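Local coordinates for probable csgAB operon transcriptional regulatory protein (Salmonella typhimurium, PDB 5XP0) that acts as the master regulator of adhesive curli fimbriae, being needed for transcription of the csgAB operon and promoting biofilm formation, at residues 18-24 with 43-49; 36-41 with 125-129; 62-68 with 90-96; 78-83 with 107-111. All blocks are in the same frame, centred on the assembly; numbering follows the deposited sequence.

All four contacts belong to the regulatory, receiver-like domain of this DNA-binding protein. Contacts 1 and 3 are pairings within one parallel five-stranded sheet, strand order 2-1-3-4-5; their centres lie 11 Å apart, and strand 19-24 sits directly against strand 61-66. T24 OG1 of contact 1 meets D66 OD2 of contact 3 at 2.6 Å; D66 probably occupies the phosphoacceptor position of receiver domains. Contact 2, between two helices, and contact 4, a helix against a turn, lie on opposite sides of the chain's centre, with centres 23 Å apart and nearest atoms about 11 Å apart. L64 of contact 3 reaches both L37 and L128 of contact 2, whereas M65 turns to W78 of contact 4.

Contact 1 of 4, residues 18-24 with 43-49; sequences HTLLLIT and ITGKLHN
I43 leans across on H18, T19 and L20 at the start of the parallel pairing. From its CB, which points at the other strand, the side chain forks. The CG2 branch meets the L20 side chain at about a right angle, 3.9 Å from L20 CG. The other branch has CG1 anti to the backbone N (chi1 -174°), and this sends it along the H18 backbone: CG1 lies 3.3 Å from H18 O, and the terminal CD1 presses on that same carbonyl, on H18 CB and, at 3.5 Å, on T19 N. The H18 carbonyl also has a polar partner, a water that donates to it and accepts from T44 N, so solvent bridges the mouth of the pairing.

Beyond this the backbone ladder takes over. T44 O receives L20 N at 2.9 Å in a nearly straight bond, plus a weak bond from T19 OG1. The ladder then runs through K46 N to L20 O, L22 N to K46 O, H48 N to L22 O at 2.8 Å, and finally T24 N to H48 O. Where L20 pairs with G45, the CA atoms come to 4.1 Å. On the face carrying L21 and I23, L21 CD1 packs alongside H48 CB at 3.8 Å, while the imidazole NE2 is bonded to R52 O.

Strand 45-49 is one edge of the sheet within this chain, and strand 61-66 flanks 19-24 on its other side. Helix 28-41, the crossover of this beta-alpha-beta unit, covers the face of L20 and L47 through L37, A30 and T31.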
loop_
_atom_site.group_PDB
_atom_site.type_symbol
_atom_site.label_atom_id
_atom_site.label_comp_id
_atom_site.label_asym_id
_atom_site.label_seq_id
_atom_site.Cartn_x
_atom_site.Cartn_y
_atom_site.Cartn_z
ATOM N N HIS B 18 7.704 3.952 21.607
ATOM C CA HIS B 18 6.979 4.158 20.429
ATOM C C HIS B 18 7.203 3.080 19.452
ATOM O O HIS B 18 8.245 2.655 19.249
ATOM C CB HIS B 18 7.498 5.391 19.790
ATOM C CG HIS B 18 7.554 6.589 20.657
ATOM N ND1 HIS B 18 8.694 6.983 21.293
ATOM C CD2 HIS B 18 6.631 7.521 20.930
ATOM C CE1 HIS B 18 8.469 8.105 21.937
ATOM N NE2 HIS B 18 7.224 8.457 21.729
ATOM N N THR B 19 6.182 2.655 18.864
ATOM C CA THR B 19 6.284 1.651 17.815
ATOM C C THR B 19 5.127 1.815 16.835
ATOM O O THR B 19 4.003 2.153 17.215
ATOM C CB THR B 19 6.313 0.241 18.401
ATOM O OG1 THR B 19 6.457 -0.706 17.341
ATOM C CG2 THR B 19 5.057 -0.050 19.168
ATOM N N LEU B 20 5.398 1.538 15.570
ATOM C CA LEU B 20 4.381 1.761 14.565
ATOM C C LEU B 20 3.571 0.494 14.340
ATOM O O LEU B 20 4.119 -0.602 14.221
ATOM C CB LEU B 20 4.972 2.174 13.224
ATOM C CG LEU B 20 5.673 3.501 13.037
ATOM C CD1 LEU B 20 6.166 3.502 11.600
ATOM C CD2 LEU B 20 4.709 4.657 13.287
ATOM N N LEU B 21 2.261 0.662 14.231
ATOM C CA LEU B 21 1.375 -0.443 13.902
ATOM C C LEU B 21 0.539 0.005 12.718
ATOM O O LEU B 21 -0.358 0.837 12.866
ATOM C CB LEU B 21 0.507 -0.825 15.082
ATOM C CG LEU B 21 -0.475 -1.959 14.801
ATOM C CD1 LEU B 21 0.235 -3.194 14.260
ATOM C CD2 LEU B 21 -1.190 -2.303 16.089
ATOM N N LEU B 22 0.886 -0.482 11.533
ATOM C CA LEU B 22 0.199 -0.066 10.335
ATOM C C LEU B 22 -0.917 -1.069 10.075
ATOM O O LEU B 22 -0.666 -2.238 9.768
ATOM C CB LEU B 22 1.193 0.040 9.188
ATOM C CG LEU B 22 0.556 0.154 7.798
ATOM C CD1 LEU B 22 -0.233 1.407 7.682
ATOM C CD2 LEU B 22 1.656 0.223 6.819
ATOM N N ILE B 23 -2.142 -0.616 10.193
ATOM C CA ILE B 23 -3.293 -1.480 10.053
ATOM C C ILE B 23 -3.925 -1.159 8.717
ATOM O O ILE B 23 -4.520 -0.085 8.542
ATOM C CB ILE B 23 -4.289 -1.298 11.190
ATOM C CG1 ILE B 23 -3.630 -1.632 12.521
ATOM C CG2 ILE B 23 -5.544 -2.212 10.958
ATOM C CD1 ILE B 23 -4.561 -1.452 13.733
ATOM N N THR B 24 -3.825 -2.103 7.792
ATOM C CA THR B 24 -4.219 -1.870 6.415
ATOM C C THR B 24 -4.415 -3.217 5.729
ATOM O O THR B 24 -4.414 -4.277 6.369
ATOM C CB THR B 24 -3.150 -1.037 5.718
ATOM O OG1 THR B 24 -3.567 -0.749 4.367
ATOM C CG2 THR B 24 -1.873 -1.805 5.742
ATOM N N ILE B 43 12.362 3.827 14.094
ATOM C CA ILE B 43 11.445 3.197 15.028
ATOM C C ILE B 43 11.093 1.801 14.522
ATOM O O ILE B 43 11.219 1.494 13.340
ATOM C CB ILE B 43 10.185 4.076 15.177
ATOM C CG1 ILE B 43 9.258 3.542 16.247
ATOM C CG2 ILE B 43 9.449 4.131 13.866
ATOM C CD1 ILE B 43 8.050 4.463 16.512
ATOM N N THR B 44 10.680 0.949 15.444
ATOM C CA THR B 44 10.221 -0.373 15.066
ATOM C C THR B 44 8.765 -0.284 14.616
ATOM O O THR B 44 8.054 0.695 14.890
ATOM C CB THR B 44 10.420 -1.350 16.230
ATOM O OG1 THR B 44 10.322 -2.696 15.748
ATOM C CG2 THR B 44 9.395 -1.142 17.292
ATOM N N GLY B 45 8.316 -1.304 13.906
ATOM C CA GLY B 45 6.958 -1.264 13.401
ATOM C C GLY B 45 6.533 -2.605 12.858
ATOM O O GLY B 45 7.360 -3.486 12.602
ATOM N N LYS B 46 5.225 -2.742 12.682
ATOM C CA LYS B 46 4.648 -3.966 12.131
ATOM C C LYS B 46 3.423 -3.610 11.334
ATOM O O LYS B 46 2.781 -2.583 11.576
ATOM C CB LYS B 46 4.237 -4.967 13.231
ATOM C CG LYS B 46 5.291 -5.355 14.250
ATOM C CD LYS B 46 6.317 -6.321 13.651
ATOM C CE LYS B 46 7.632 -6.337 14.424
ATOM N NZ LYS B 46 8.625 -7.219 13.752
ATOM N N LEU B 47 3.070 -4.520 10.440
ATOM C CA LEU B 47 1.881 -4.444 9.611
ATOM C C LEU B 47 0.835 -5.379 10.185
ATOM O O LEU B 47 1.157 -6.504 10.549
ATOM C CB LEU B 47 2.259 -4.878 8.203
ATOM C CG LEU B 47 1.452 -4.523 6.970
ATOM C CD1 LEU B 47 2.278 -4.933 5.740
ATOM C CD2 LEU B 47 0.134 -5.261 6.983
ATOM N N HIS B 48 -0.410 -4.947 10.251
ATOM C CA HIS B 48 -1.483 -5.843 10.691
ATOM C C HIS B 48 -2.668 -5.753 9.743
ATOM O O HIS B 48 -3.138 -4.658 9.442
ATOM C CB HIS B 48 -1.931 -5.526 12.115
ATOM C CG HIS B 48 -3.079 -6.363 12.581
ATOM N ND1 HIS B 48 -2.905 -7.588 13.187
ATOM C CD2 HIS B 48 -4.419 -6.174 12.489
ATOM C CE1 HIS B 48 -4.085 -8.093 13.499
ATOM N NE2 HIS B 48 -5.020 -7.257 13.083
ATOM N N ASN B 49 -3.197 -6.909 9.334
ATOM C CA ASN B 49 -4.341 -6.966 8.435
ATOM C C ASN B 49 -5.576 -6.377 9.111
ATOM O O ASN B 49 -6.083 -6.942 10.092
ATOM C CB ASN B 49 -4.635 -8.417 8.065
ATOM C CG ASN B 49 -5.611 -8.524 6.920
ATOM O OD1 ASN B 49 -6.460 -7.643 6.709
ATOM N ND2 ASN B 49 -5.466 -9.576 6.142
HETATM O O HOH W 1 10.550 1.670 18.407
#

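Contact 2 of 4, residues 36-41 with 125-129; sequences HLKQSL and VSGLQ
L41 and V125 have the most surface buried where helix 36-41 meets helix 125-129, and the meeting is almost wholly apolar. The contact falls into methyl packing, one approach to the stem of a polar chain, and a polar bond kept inside one helix.

The methyl contacts come first. V125 CG2 is the busiest group: L37 CD2 slides past it in the opposite sense at 3.9 Å, H36 CE1 comes within 3.9 Å at an oblique angle to the imidazole, and S40 CB stands 4.0 Å away. L37 then uses its second methyl, CD1, on L128 CD1. One turn further along, L41 crosses L128 at about a right angle, with CD1 set 3.8 Å from L128 CB. L41 carries its CG anti to the carbonyl carbon (chi1 -61°), which swings both methyls round to the other helix.

Next is the aliphatic part of Q129. Its CG lies 3.6 Å from L41 CD2, so the glutamine enters the contact by its hydrocarbon stem.

The polar bond belongs to S40, whose OG donates back to H36 O at 2.8 Å. S40 N reaches that oxygen from the opposite face of the carbonyl plane, and the hydroxyl oxygen also lies over the H36 ring, toward its rim. With its polar end turned to its own helix, S40 offers CB to the valine.

The axes of the two short segments come within 10.4 Å and cross at -55°. L37 and L128 both also rest on L64 of strand 61-66: helices 28-41 and 121-132 lie side by side on one face of the parallel sheet, as the first and fifth helices of a CheY-like receiver fold do.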
loop_
_atom_site.group_PDB
_atom_site.type_symbol
_atom_site.label_atom_id
_atom_site.label_comp_id
_atom_site.label_asym_id
_atom_site.label_seq_id
_atom_site.Cartn_x
_atom_site.Cartn_y
_atom_site.Cartn_z
ATOM N N HIS B 36 9.714 2.453 4.950
ATOM C CA HIS B 36 10.126 3.841 4.796
ATOM C C HIS B 36 9.900 4.614 6.086
ATOM O O HIS B 36 10.755 5.383 6.518
ATOM C CB HIS B 36 9.364 4.480 3.646
ATOM C CG HIS B 36 9.760 5.893 3.410
ATOM N ND1 HIS B 36 8.894 6.945 3.575
ATOM C CD2 HIS B 36 10.944 6.429 3.047
ATOM C CE1 HIS B 36 9.522 8.073 3.303
ATOM N NE2 HIS B 36 10.767 7.787 2.972
ATOM N N LEU B 37 8.774 4.390 6.745
ATOM C CA LEU B 37 8.526 5.106 7.992
ATOM C C LEU B 37 9.477 4.639 9.081
ATOM O O LEU B 37 10.023 5.453 9.829
ATOM C CB LEU B 37 7.053 4.929 8.412
ATOM C CG LEU B 37 6.002 5.482 7.457
ATOM C CD1 LEU B 37 4.607 5.297 8.008
ATOM C CD2 LEU B 37 6.228 6.980 7.217
ATOM N N LYS B 38 9.722 3.333 9.164
ATOM C CA LYS B 38 10.624 2.822 10.184
ATOM C C LYS B 38 12.000 3.416 10.012
ATOM O O LYS B 38 12.631 3.834 10.990
ATOM C CB LYS B 38 10.691 1.287 10.135
ATOM C CG LYS B 38 9.472 0.620 10.737
ATOM C CD LYS B 38 9.465 -0.858 10.434
ATOM C CE LYS B 38 10.627 -1.569 11.069
ATOM N NZ LYS B 38 10.598 -3.017 10.731
ATOM N N GLN B 39 12.492 3.449 8.770
ATOM C CA GLN B 39 13.838 3.954 8.535
ATOM C C GLN B 39 13.904 5.459 8.715
ATOM O O GLN B 39 14.876 5.976 9.264
ATOM C CB GLN B 39 14.309 3.589 7.130
ATOM C CG GLN B 39 14.672 2.143 6.961
ATOM C CD GLN B 39 14.809 1.762 5.503
ATOM O OE1 GLN B 39 14.787 2.624 4.621
ATOM N NE2 GLN B 39 14.963 0.474 5.241
ATOM N N SER B 40 12.871 6.180 8.295
ATOM C CA SER B 40 12.916 7.623 8.428
ATOM C C SER B 40 12.770 8.043 9.876
ATOM O O SER B 40 13.324 9.065 10.274
ATOM C CB SER B 40 11.795 8.272 7.614
ATOM O OG SER B 40 11.870 7.909 6.265
ATOM N N LEU B 41 11.989 7.305 10.655
ATOM C CA LEU B 41 11.741 7.659 12.041
ATOM C C LEU B 41 12.657 6.944 13.019
ATOM O O LEU B 41 12.653 7.304 14.189
ATOM C CB LEU B 41 10.297 7.319 12.433
ATOM C CG LEU B 41 9.242 8.071 11.592
ATOM C CD1 LEU B 41 7.873 7.423 11.718
ATOM C CD2 LEU B 41 9.181 9.531 11.998
ATOM N N VAL B 125 5.895 11.689 7.107
ATOM C CA VAL B 125 7.054 11.553 8.007
ATOM C C VAL B 125 7.102 12.715 8.978
ATOM O O VAL B 125 7.323 12.548 10.187
ATOM C CB VAL B 125 8.364 11.480 7.206
ATOM C CG1 VAL B 125 9.603 11.714 8.104
ATOM C CG2 VAL B 125 8.459 10.135 6.483
ATOM N N SER B 126 6.964 13.923 8.447
ATOM C CA SER B 126 7.064 15.107 9.300
ATOM C C SER B 126 5.984 15.101 10.374
ATOM O O SER B 126 6.243 15.419 11.534
ATOM C CB SER B 126 6.983 16.361 8.443
ATOM O OG SER B 126 8.245 16.631 7.860
ATOM N N GLY B 127 4.774 14.703 10.024
ATOM C CA GLY B 127 3.731 14.616 11.031
ATOM C C GLY B 127 4.059 13.607 12.109
ATOM O O GLY B 127 3.859 13.868 13.296
ATOM N N LEU B 128 4.567 12.434 11.711
ATOM C CA LEU B 128 4.906 11.406 12.684
ATOM C C LEU B 128 6.090 11.812 13.552
ATOM O O LEU B 128 6.149 11.436 14.727
ATOM C CB LEU B 128 5.184 10.072 11.952
ATOM C CG LEU B 128 3.911 9.469 11.343
ATOM C CD1 LEU B 128 4.220 8.258 10.451
ATOM C CD2 LEU B 128 2.935 9.061 12.428
ATOM N N GLN B 129 7.036 12.571 13.006
ATOM C CA GLN B 129 8.094 13.098 13.847
ATOM C C GLN B 129 7.500 13.997 14.920
ATOM O O GLN B 129 7.944 13.983 16.072
ATOM C CB GLN B 129 9.110 13.859 12.994
ATOM C CG GLN B 129 9.967 13.012 12.088
ATOM C CD GLN B 129 10.729 13.849 11.079
ATOM O OE1 GLN B 129 10.244 14.888 10.622
ATOM N NE2 GLN B 129 11.930 13.406 10.731
#

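Contact 3 of 4, residues 62-68 with 90-96; sequences IVLMDMM and KTLLLNT
D66 OD1 is gripped from both faces of its carboxylate plane. N95 ND2 donates from one face at 2.9 Å, in a bond that is almost straight (176°) and lies in the plane of its own amide. M68 N comes from the other face at 3.1 Å and closes an Asx turn. Carboxylate and amide are turned 53° against each other. The M68 side chain backs this corner up: its CG packs across N95 CB at 3.7 Å.

Behind the corner the two strands pair in parallel. V63 N to K90 O, at 2.7 Å, opens the ladder; L92 N, M65 N and L94 N carry it on, and M67 N closes it on L94 O. L94 N reaches M65 O from above the carbonyl plane, whereas the three bonds before it are nearly in line with their carbonyls.

On one face I62 CG2 lies alongside L92 CD1 at 3.7 Å, and L64 CD2 crosses L92 CB. On the other, M65 CB meets L93 CD2; just past the strand, M67 CG meets L93 CB at 3.9 Å.

D66 OD2 has its own partners, T24 OG1 and Q29 NE2 of the second subunit, and N95 bonds L28 and Q29 of that subunit. The place of D66, at the end of strand 61-66, probably corresponds to the phosphoacceptor site of receivers; here both its oxygens are engaged, consistent with an atypical receiver.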
loop_
_atom_site.group_PDB
_atom_site.type_symbol
_atom_site.label_atom_id
_atom_site.label_comp_id
_atom_site.label_asym_id
_atom_site.label_seq_id
_atom_site.Cartn_x
_atom_site.Cartn_y
_atom_site.Cartn_z
ATOM N N ILE B 62 1.752 3.384 18.044
ATOM C CA ILE B 62 1.216 4.443 17.210
ATOM C C ILE B 62 0.504 3.715 16.079
ATOM O O ILE B 62 1.140 3.185 15.164
ATOM C CB ILE B 62 2.310 5.381 16.691
ATOM C CG1 ILE B 62 2.990 6.086 17.878
ATOM C CG2 ILE B 62 1.717 6.344 15.665
ATOM C CD1 ILE B 62 4.261 6.707 17.517
ATOM N N VAL B 63 -0.816 3.671 16.145
ATOM C CA VAL B 63 -1.603 2.938 15.162
ATOM C C VAL B 63 -1.826 3.842 13.967
ATOM O O VAL B 63 -2.285 4.975 14.114
ATOM C CB VAL B 63 -2.939 2.492 15.759
ATOM C CG1 VAL B 63 -3.798 1.941 14.689
ATOM C CG2 VAL B 63 -2.723 1.492 16.934
ATOM N N LEU B 64 -1.453 3.374 12.789
ATOM C CA LEU B 64 -1.823 4.059 11.556
ATOM C C LEU B 64 -2.937 3.254 10.916
ATOM O O LEU B 64 -2.695 2.164 10.399
ATOM C CB LEU B 64 -0.648 4.185 10.605
ATOM C CG LEU B 64 0.531 5.045 10.999
ATOM C CD1 LEU B 64 1.571 5.059 9.844
ATOM C CD2 LEU B 64 0.022 6.415 11.285
ATOM N N MET B 65 -4.138 3.799 10.964
ATOM C CA MET B 65 -5.380 3.107 10.592
ATOM C C MET B 65 -5.760 3.504 9.175
ATOM O O MET B 65 -6.129 4.658 8.940
ATOM C CB MET B 65 -6.487 3.527 11.545
ATOM C CG MET B 65 -7.870 2.987 11.180
ATOM S SD MET B 65 -7.834 1.229 11.310
ATOM C CE MET B 65 -7.495 0.992 13.048
ATOM N N ASP B 66 -5.720 2.556 8.245
ATOM C CA ASP B 66 -5.935 2.883 6.823
ATOM C C ASP B 66 -7.425 3.057 6.507
ATOM O O ASP B 66 -8.138 2.092 6.242
ATOM C CB ASP B 66 -5.334 1.804 5.938
ATOM C CG ASP B 66 -5.302 2.210 4.448
ATOM O OD1 ASP B 66 -5.926 3.230 4.087
ATOM O OD2 ASP B 66 -4.612 1.534 3.663
ATOM N N MET B 67 -7.856 4.309 6.400
ATOM C CA MET B 67 -9.259 4.617 6.191
ATOM C C MET B 67 -9.755 4.179 4.819
ATOM O O MET B 67 -10.948 3.947 4.656
ATOM C CB MET B 67 -9.474 6.106 6.382
ATOM C CG MET B 67 -9.314 6.503 7.803
ATOM S SD MET B 67 -10.559 5.836 8.872
ATOM C CE MET B 67 -11.958 6.770 8.318
ATOM N N MET B 68 -8.876 4.020 3.840
ATOM C CA MET B 68 -9.340 3.534 2.542
ATOM C C MET B 68 -9.734 2.070 2.579
ATOM O O MET B 68 -10.395 1.600 1.654
ATOM C CB MET B 68 -8.248 3.691 1.491
ATOM C CG MET B 68 -8.177 5.019 0.788
ATOM S SD MET B 68 -6.820 4.982 -0.427
ATOM C CE MET B 68 -6.727 6.745 -0.853
ATOM N N LYS B 90 -1.764 5.654 20.507
ATOM C CA LYS B 90 -2.156 6.822 19.736
ATOM C C LYS B 90 -2.683 6.334 18.402
ATOM O O LYS B 90 -2.063 5.474 17.781
ATOM C CB LYS B 90 -0.958 7.750 19.523
ATOM C CG LYS B 90 -0.327 8.285 20.810
ATOM C CD LYS B 90 0.850 9.200 20.466
ATOM C CE LYS B 90 1.495 9.821 21.710
ATOM N NZ LYS B 90 2.636 10.708 21.322
ATOM N N THR B 91 -3.810 6.870 17.963
ATOM C CA THR B 91 -4.374 6.501 16.675
ATOM C C THR B 91 -4.222 7.679 15.727
ATOM O O THR B 91 -4.563 8.823 16.065
ATOM C CB THR B 91 -5.855 6.099 16.782
ATOM O OG1 THR B 91 -5.982 4.896 17.567
ATOM C CG2 THR B 91 -6.433 5.819 15.376
ATOM N N LEU B 92 -3.699 7.396 14.552
ATOM C CA LEU B 92 -3.717 8.344 13.452
ATOM C C LEU B 92 -4.388 7.690 12.263
ATOM O O LEU B 92 -4.143 6.521 11.970
ATOM C CB LEU B 92 -2.310 8.784 13.097
ATOM C CG LEU B 92 -1.755 9.708 14.186
ATOM C CD1 LEU B 92 -0.807 8.929 15.011
ATOM C CD2 LEU B 92 -1.063 10.873 13.523
ATOM N N LEU B 93 -5.226 8.449 11.592
ATOM C CA LEU B 93 -5.945 7.951 10.435
ATOM C C LEU B 93 -5.140 8.223 9.174
ATOM O O LEU B 93 -4.626 9.325 8.976
ATOM C CB LEU B 93 -7.301 8.615 10.344
ATOM C CG LEU B 93 -8.139 8.504 11.615
ATOM C CD1 LEU B 93 -9.515 9.185 11.361
ATOM C CD2 LEU B 93 -8.335 7.066 12.101
ATOM N N LEU B 94 -5.001 7.205 8.353
ATOM C CA LEU B 94 -4.223 7.277 7.145
ATOM C C LEU B 94 -5.157 7.232 5.944
ATOM O O LEU B 94 -6.221 6.616 6.003
ATOM C CB LEU B 94 -3.246 6.095 7.114
ATOM C CG LEU B 94 -2.195 6.036 6.022
ATOM C CD1 LEU B 94 -1.111 7.061 6.341
ATOM C CD2 LEU B 94 -1.608 4.595 5.936
ATOM N N ASN B 95 -4.754 7.899 4.859
ATOM C CA ASN B 95 -5.527 7.905 3.609
ATOM C C ASN B 95 -6.965 8.323 3.863
ATOM O O ASN B 95 -7.903 7.722 3.335
ATOM C CB ASN B 95 -5.511 6.546 2.903
ATOM C CG ASN B 95 -4.127 6.096 2.493
ATOM O OD1 ASN B 95 -3.313 6.864 1.956
ATOM N ND2 ASN B 95 -3.845 4.821 2.758
ATOM N N THR B 96 -7.143 9.360 4.677
ATOM C CA THR B 96 -8.469 9.755 5.129
ATOM C C THR B 96 -9.225 10.493 4.042
ATOM O O THR B 96 -8.669 11.408 3.414
ATOM C CB THR B 96 -8.395 10.660 6.358
ATOM O OG1 THR B 96 -7.612 10.034 7.386
ATOM C CG2 THR B 96 -9.800 10.917 6.877
#

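Contact 4 of 4, residues 78-83 with 107-111; sequences WQDNLS and NWPHI
The Q79 side chain crosses one face of the W108 indole at about a right angle. CG is anti to the carbonyl carbon (chi1 -78°) and the chain is extended beyond it, so two parts of the residue meet two parts of the ring. CG sits above the six-membered ring, 3.7 Å from its centroid and 13° off the normal, a CH-pi contact. NE2 stands over the face nearer the five-membered ring, 3.3 Å from W108 CD1, with amide and indole planes 74° apart. W108 NE1 is equally near, but both nitrogens are donors; the indole N-H is bonded to Y100 OH.

P109, next in chain, fits against the helix backbone. Its CG lies 3.6 Å from Q79 O, and its CB touches S83 CB at 3.9 Å. P109 and H110 are the central residues of a type II turn from W108 to I111. That turn brings the edge of the H110 ring to L82 O, with CE1 at 3.5 Å, while H110 ND1 is buried without a partner.

The turn leads from helix 102-107 into strand 111-114 and docks on the C-terminal half of helix 72-83. M65 of strand 61-66 touches W78, L82 and W108, and W108 extends over T91 and L93 of strand 90-94.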
loop_
_atom_site.group_PDB
_atom_site.type_symbol
_atom_site.label_atom_id
_atom_site.label_comp_id
_atom_site.label_asym_id
_atom_site.label_seq_id
_atom_site.Cartn_x
_atom_site.Cartn_y
_atom_site.Cartn_z
ATOM N N TRP B 78 -12.638 -1.566 14.921
ATOM C CA TRP B 78 -11.378 -1.021 15.406
ATOM C C TRP B 78 -11.596 0.052 16.459
ATOM O O TRP B 78 -10.785 0.140 17.383
ATOM C CB TRP B 78 -10.520 -0.512 14.245
ATOM C CG TRP B 78 -9.967 -1.678 13.550
ATOM C CD1 TRP B 78 -10.299 -2.156 12.317
ATOM C CD2 TRP B 78 -9.011 -2.594 14.099
ATOM N NE1 TRP B 78 -9.602 -3.329 12.059
ATOM C CE2 TRP B 78 -8.799 -3.603 13.142
ATOM C CE3 TRP B 78 -8.319 -2.655 15.315
ATOM C CZ2 TRP B 78 -7.907 -4.641 13.352
ATOM C CZ3 TRP B 78 -7.439 -3.687 15.520
ATOM C CH2 TRP B 78 -7.248 -4.675 14.547
ATOM N N GLN B 79 -12.667 0.865 16.362
ATOM C CA GLN B 79 -12.976 1.790 17.453
ATOM C C GLN B 79 -13.289 1.026 18.737
ATOM O O GLN B 79 -12.814 1.393 19.816
ATOM C CB GLN B 79 -14.146 2.703 17.093
ATOM C CG GLN B 79 -13.747 3.858 16.155
ATOM C CD GLN B 79 -14.932 4.692 15.697
ATOM O OE1 GLN B 79 -16.094 4.291 15.849
ATOM N NE2 GLN B 79 -14.648 5.850 15.132
ATOM N N ASP B 80 -14.055 -0.065 18.629
ATOM C CA ASP B 80 -14.478 -0.810 19.817
ATOM C C ASP B 80 -13.279 -1.448 20.519
ATOM O O ASP B 80 -13.093 -1.275 21.724
ATOM C CB ASP B 80 -15.506 -1.880 19.424
ATOM C CG ASP B 80 -16.098 -2.629 20.633
ATOM O OD1 ASP B 80 -15.971 -2.134 21.767
ATOM O OD2 ASP B 80 -16.697 -3.710 20.446
ATOM N N ASN B 81 -12.422 -2.164 19.793
ATOM C CA ASN B 81 -11.392 -2.874 20.548
ATOM C C ASN B 81 -10.181 -2.003 20.876
ATOM O O ASN B 81 -9.518 -2.270 21.881
ATOM C CB ASN B 81 -10.955 -4.151 19.838
ATOM C CG ASN B 81 -10.569 -3.921 18.448
ATOM O OD1 ASN B 81 -10.902 -2.896 17.868
ATOM N ND2 ASN B 81 -9.835 -4.866 17.882
ATOM N N LEU B 82 -9.916 -0.920 20.137
ATOM C CA LEU B 82 -8.832 -0.039 20.565
ATOM C C LEU B 82 -9.210 0.791 21.788
ATOM O O LEU B 82 -8.338 1.129 22.594
ATOM C CB LEU B 82 -8.388 0.846 19.403
ATOM C CG LEU B 82 -7.714 0.070 18.275
ATOM C CD1 LEU B 82 -7.417 0.946 17.072
ATOM C CD2 LEU B 82 -6.428 -0.520 18.770
ATOM N N SER B 83 -10.500 1.074 22.000
ATOM C CA SER B 83 -10.908 1.796 23.204
ATOM C C SER B 83 -10.760 0.949 24.467
ATOM O O SER B 83 -10.580 1.496 25.562
ATOM C CB SER B 83 -12.355 2.268 23.083
ATOM O OG SER B 83 -13.231 1.156 23.081
ATOM N N ASN B 107 -14.863 10.714 17.365
ATOM C CA ASN B 107 -15.305 9.470 17.989
ATOM C C ASN B 107 -14.239 8.386 17.987
ATOM O O ASN B 107 -14.419 7.368 18.654
ATOM C CB ASN B 107 -16.557 8.953 17.289
ATOM C CG ASN B 107 -17.766 9.057 18.166
ATOM O OD1 ASN B 107 -18.068 8.141 18.927
ATOM N ND2 ASN B 107 -18.444 10.192 18.103
ATOM N N TRP B 108 -13.145 8.562 17.272
ATOM C CA TRP B 108 -12.054 7.592 17.363
ATOM C C TRP B 108 -11.388 7.686 18.733
ATOM O O TRP B 108 -11.000 8.775 19.149
ATOM C CB TRP B 108 -11.029 7.857 16.263
ATOM C CG TRP B 108 -11.451 7.239 14.981
ATOM C CD1 TRP B 108 -12.225 7.803 14.001
ATOM C CD2 TRP B 108 -11.144 5.918 14.538
ATOM N NE1 TRP B 108 -12.402 6.909 12.966
ATOM C CE2 TRP B 108 -11.755 5.744 13.274
ATOM C CE3 TRP B 108 -10.409 4.869 15.078
ATOM C CZ2 TRP B 108 -11.654 4.565 12.561
ATOM C CZ3 TRP B 108 -10.328 3.694 14.372
ATOM C CH2 TRP B 108 -10.930 3.556 13.119
ATOM N N PRO B 109 -11.170 6.580 19.434
ATOM C CA PRO B 109 -10.459 6.681 20.712
ATOM C C PRO B 109 -8.997 6.997 20.472
ATOM O O PRO B 109 -8.429 6.641 19.440
ATOM C CB PRO B 109 -10.651 5.300 21.345
ATOM C CG PRO B 109 -10.795 4.381 20.175
ATOM C CD PRO B 109 -11.539 5.195 19.116
ATOM N N HIS B 110 -8.391 7.703 21.432
ATOM C CA HIS B 110 -6.953 8.048 21.377
ATOM C C HIS B 110 -6.553 8.763 20.083
ATOM O O HIS B 110 -5.442 8.608 19.571
ATOM C CB HIS B 110 -6.089 6.805 21.576
ATOM C CG HIS B 110 -6.522 5.973 22.736
ATOM N ND1 HIS B 110 -7.048 4.708 22.592
ATOM C CD2 HIS B 110 -6.559 6.250 24.058
ATOM C CE1 HIS B 110 -7.364 4.228 23.779
ATOM N NE2 HIS B 110 -7.091 5.152 24.684
ATOM N N ILE B 111 -7.427 9.598 19.558
ATOM C CA ILE B 111 -7.153 10.139 18.233
ATOM C C ILE B 111 -6.080 11.222 18.356
ATOM O O ILE B 111 -6.182 12.144 19.179
ATOM C CB ILE B 111 -8.443 10.641 17.572
ATOM C CG1 ILE B 111 -8.154 11.153 16.155
ATOM C CG2 ILE B 111 -9.140 11.673 18.449
ATOM C CD1 ILE B 111 -7.867 10.045 15.165
#